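Side-chain contacts in cyanophycinase-like exopeptidase (actinobacterium SCGC AAA027-L06, PDB 6NQC), which is a predicted peptidase of family S51, probably a serine exopeptidase related to the cyanophycinases: residues T134-W137 / Q138-E142; W196-D199 / S200-K203. All coordinates share one frame; numbering follows the deposited sequence.

Contact 1 (T134-W137 / Q138-E142); sequences TPLW and QGIYE
The indole of Trp137 lies over the first carbon of the Tyr141 side chain: Tyr141 CB sits 3.8 Å above the indole plane, displaced toward the rim, with Trp137 CE2 4.1 Å from that CB. This contact, and that of Trp137 with Ile140, are i to i+4 and i to i+3 pairings in the first turns of helix 135-145, which Thr134 opens as N-cap. The Ile140 and Trp137 side chains cross at about a right angle, the CG2 branch of Ile140 coming 4.0 Å from Trp137 CZ3. Outside the segments, the Trp137 ring also stacks with Phe178. Trp137 N donates to Thr134 OG1 over 3.1 Å, a nearly straight capping bond at 165°, and the same OG1 is tied to Leu131 O. With CG anti to the backbone N (chi1 165°), Trp137 carries its indole alongside the following turn. Leu136 leans toward helix 105-110, where it touches Phe107 and Val108, while Ile140 packs on Ile117 and Phe119 of strand 116-119; the helix start is thus lodged against the central sheet of the fold. Four backbone bonds, from Gln138 N, Gly139 N, Ile140 N and Tyr141 N to the carbonyls four residues earlier, hold the side chains in this spacing. Ile140 CG1 rests 3.2 Å from Leu136 O, and Ile140 CD1 continues past that oxygen to meet Leu136 CG at 4.0 Å.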
# COMPACT_ATOMS: atom_id res chain seq x y z
N THR A 134 2.57 -3.59 16.02
CA THR A 134 2.48 -2.43 16.88
C THR A 134 1.01 -2.09 17.12
O THR A 134 0.14 -2.47 16.33
CB THR A 134 3.14 -1.19 16.27
OG1 THR A 134 2.48 -0.90 15.02
CG2 THR A 134 4.62 -1.35 16.05
N PRO A 135 0.72 -1.31 18.15
CA PRO A 135 -0.67 -0.89 18.33
C PRO A 135 -1.18 -0.09 17.15
O PRO A 135 -2.34 -0.22 16.77
CB PRO A 135 -0.62 -0.07 19.63
CG PRO A 135 0.79 0.12 19.98
CD PRO A 135 1.60 -0.91 19.27
N LEU A 136 -0.32 0.71 16.51
CA LEU A 136 -0.76 1.49 15.34
C LEU A 136 -1.18 0.57 14.20
O LEU A 136 -2.22 0.79 13.55
CB LEU A 136 0.37 2.43 14.90
CG LEU A 136 -0.04 3.34 13.74
CD1 LEU A 136 -0.86 4.48 14.28
CD2 LEU A 136 1.17 3.83 13.00
N TRP A 137 -0.39 -0.45 13.93
CA TRP A 137 -0.76 -1.39 12.87
C TRP A 137 -2.08 -2.09 13.21
O TRP A 137 -2.94 -2.27 12.35
CB TRP A 137 0.36 -2.44 12.64
CG TRP A 137 -0.23 -3.53 11.85
CD1 TRP A 137 -0.58 -4.77 12.28
CD2 TRP A 137 -0.67 -3.43 10.49
NE1 TRP A 137 -1.21 -5.46 11.28
CE2 TRP A 137 -1.27 -4.67 10.16
CE3 TRP A 137 -0.64 -2.42 9.54
CZ2 TRP A 137 -1.82 -4.92 8.91
CZ3 TRP A 137 -1.18 -2.68 8.29
CH2 TRP A 137 -1.75 -3.91 7.99
N GLN A 138 -2.26 -2.50 14.47
CA GLN A 138 -3.51 -3.16 14.84
C GLN A 138 -4.70 -2.21 14.60
O GLN A 138 -5.75 -2.64 14.10
CB GLN A 138 -3.44 -3.65 16.29
CG GLN A 138 -4.53 -4.63 16.68
CD GLN A 138 -4.61 -5.81 15.73
OE1 GLN A 138 -3.62 -6.21 15.12
NE2 GLN A 138 -5.82 -6.35 15.57
N GLY A 139 -4.55 -0.93 14.94
CA GLY A 139 -5.57 0.06 14.59
C GLY A 139 -5.85 0.15 13.10
O GLY A 139 -7.02 0.18 12.67
N ILE A 140 -4.81 0.23 12.29
CA ILE A 140 -4.98 0.28 10.84
C ILE A 140 -5.71 -0.96 10.34
O ILE A 140 -6.62 -0.88 9.50
CB ILE A 140 -3.61 0.45 10.15
CG1 ILE A 140 -2.97 1.76 10.58
CG2 ILE A 140 -3.76 0.36 8.61
CD1 ILE A 140 -1.50 1.86 10.28
N TYR A 141 -5.33 -2.12 10.87
CA TYR A 141 -5.95 -3.37 10.48
C TYR A 141 -7.43 -3.39 10.84
O TYR A 141 -8.29 -3.71 10.01
CB TYR A 141 -5.22 -4.54 11.17
CG TYR A 141 -5.82 -5.89 10.88
CD1 TYR A 141 -5.64 -6.49 9.66
CD2 TYR A 141 -6.60 -6.54 11.82
CE1 TYR A 141 -6.18 -7.72 9.37
CE2 TYR A 141 -7.16 -7.76 11.53
CZ TYR A 141 -6.94 -8.36 10.30
OH TYR A 141 -7.48 -9.60 10.00
N GLU A 142 -7.75 -3.00 12.08
CA GLU A 142 -9.13 -2.91 12.50
C GLU A 142 -9.92 -1.93 11.64
O GLU A 142 -11.07 -2.21 11.27
CB GLU A 142 -9.21 -2.50 13.97
CG GLU A 142 -8.86 -3.62 14.98
CD GLU A 142 -8.65 -3.05 16.37
OE1 GLU A 142 -9.03 -1.88 16.61
OE2 GLU A 142 -8.08 -3.77 17.20

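Contact 2 (W196-D199 / S200-K203); sequences WIPD and SAAK
Ile197 reaches across the opening turn of the helix to Ala201 and Ala202, its CB and the terminal CD1 both meeting the methyl group of Ala201. With chi1 at 63°, CG1 stands between the backbone N and the carbonyl carbon, and the extended chi2 sends CD1 on to within 3.5 Å of Ala202 N. Ala201 points its CB back at the preceding loop, where Ile197 CB and Pro198 CD each lie 3.8 Å from it; both approach the methyl from the same general side, that of the loop. The neighbouring ring atom, Pro198 CG, lies 4.0 Å from Ser200 OG. Pro198 occupies the N-cap position of helix 199-205, and as a proline it brings no side-chain acceptor to the first turn. Ile197, just before the N-cap, packs on Ala202 four residues beyond it, CD1 of the isoleucine lying 4.2 Å from Ala202 CB, the pairing of a hydrophobic staple. Ala202 N donates to Pro198 O at 3.0 Å. Lys203 N donates to Asp199 O, with an N-H...O angle of 143°. The Lys203 chain runs beside that same oxygen, CG being 3.3 Å from Asp199 O, and then bends at chi4 to bring NZ alongside Asp199 CB. The carboxylate is turned elsewhere: Asp199 OD2 remains 5.2 Å from Lys203 NZ, a separation at which opposite charges may still attract but form no salt bridge. Beyond the turn, Ala201 rests on Phe167 and Ala202 on Phe194, both from loops.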
# COMPACT_ATOMS: atom_id res chain seq x y z
N TRP A 196 17.69 -1.11 -12.22
CA TRP A 196 18.38 -0.50 -11.09
C TRP A 196 19.19 -1.50 -10.26
O TRP A 196 19.97 -1.06 -9.40
CB TRP A 196 17.39 0.19 -10.14
CG TRP A 196 16.53 1.21 -10.75
CD1 TRP A 196 16.81 2.00 -11.83
CD2 TRP A 196 15.21 1.57 -10.31
NE1 TRP A 196 15.74 2.81 -12.11
CE2 TRP A 196 14.75 2.59 -11.18
CE3 TRP A 196 14.37 1.13 -9.25
CZ2 TRP A 196 13.48 3.19 -11.03
CZ3 TRP A 196 13.10 1.72 -9.12
CH2 TRP A 196 12.68 2.75 -10.00
N ILE A 197 19.02 -2.80 -10.48
CA ILE A 197 19.62 -3.79 -9.61
C ILE A 197 20.34 -4.85 -10.43
O ILE A 197 19.96 -5.11 -11.58
CB ILE A 197 18.55 -4.46 -8.70
CG1 ILE A 197 17.52 -5.23 -9.54
CG2 ILE A 197 17.84 -3.44 -7.80
CD1 ILE A 197 16.50 -6.04 -8.69
N PRO A 198 21.32 -5.54 -9.87
CA PRO A 198 22.02 -6.59 -10.61
C PRO A 198 21.18 -7.86 -10.70
O PRO A 198 20.13 -8.01 -10.07
CB PRO A 198 23.30 -6.80 -9.79
CG PRO A 198 22.94 -6.40 -8.41
CD PRO A 198 21.84 -5.35 -8.50
N ASP A 199 21.65 -8.77 -11.55
CA ASP A 199 20.91 -10.01 -11.80
C ASP A 199 20.69 -10.81 -10.53
O ASP A 199 19.64 -11.46 -10.35
CB ASP A 199 21.65 -10.87 -12.82
CG ASP A 199 21.66 -10.27 -14.20
OD1 ASP A 199 20.99 -9.22 -14.40
OD2 ASP A 199 22.34 -10.82 -15.10
N SER A 200 21.68 -10.78 -9.63
CA SER A 200 21.59 -11.52 -8.38
C SER A 200 20.40 -11.03 -7.56
O SER A 200 19.63 -11.83 -7.01
CB SER A 200 22.89 -11.37 -7.59
OG SER A 200 22.97 -10.12 -6.93
N ALA A 201 20.24 -9.70 -7.49
CA ALA A 201 19.11 -9.10 -6.79
C ALA A 201 17.80 -9.39 -7.49
O ALA A 201 16.78 -9.66 -6.83
CB ALA A 201 19.34 -7.59 -6.68
N ALA A 202 17.80 -9.32 -8.81
CA ALA A 202 16.59 -9.60 -9.58
C ALA A 202 16.07 -11.00 -9.29
O ALA A 202 14.86 -11.21 -9.29
CB ALA A 202 16.87 -9.43 -11.07
N LYS A 203 16.97 -11.97 -9.10
CA LYS A 203 16.54 -13.35 -8.90
C LYS A 203 15.79 -13.50 -7.59
O LYS A 203 14.82 -14.28 -7.50
CB LYS A 203 17.73 -14.31 -8.93
CG LYS A 203 18.37 -14.47 -10.32
CD LYS A 203 19.70 -15.24 -10.30
CE LYS A 203 20.51 -15.02 -11.60
NZ LYS A 203 21.85 -14.37 -11.35

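How the contacts relate
Both contacts are helix starts, and they come in series along the chain: contact 1 opens helix 135-145, and contact 2 leads from a loop after strand 184-187 into helix 199-205. Their centres are 33 Å apart and their nearest atoms about 23 Å, so they do not touch. Contact 1 is buried against strand 116-119 of the eight-stranded mixed sheet, whereas contact 2 lies at the surface, its centre about 23 Å from the centre of the chain. Both belong to the S51 peptidase portion of the protein. Between the two contacts in sequence come Ser154 and His189, which with Glu219 have a geometry consistent with a catalytic triad.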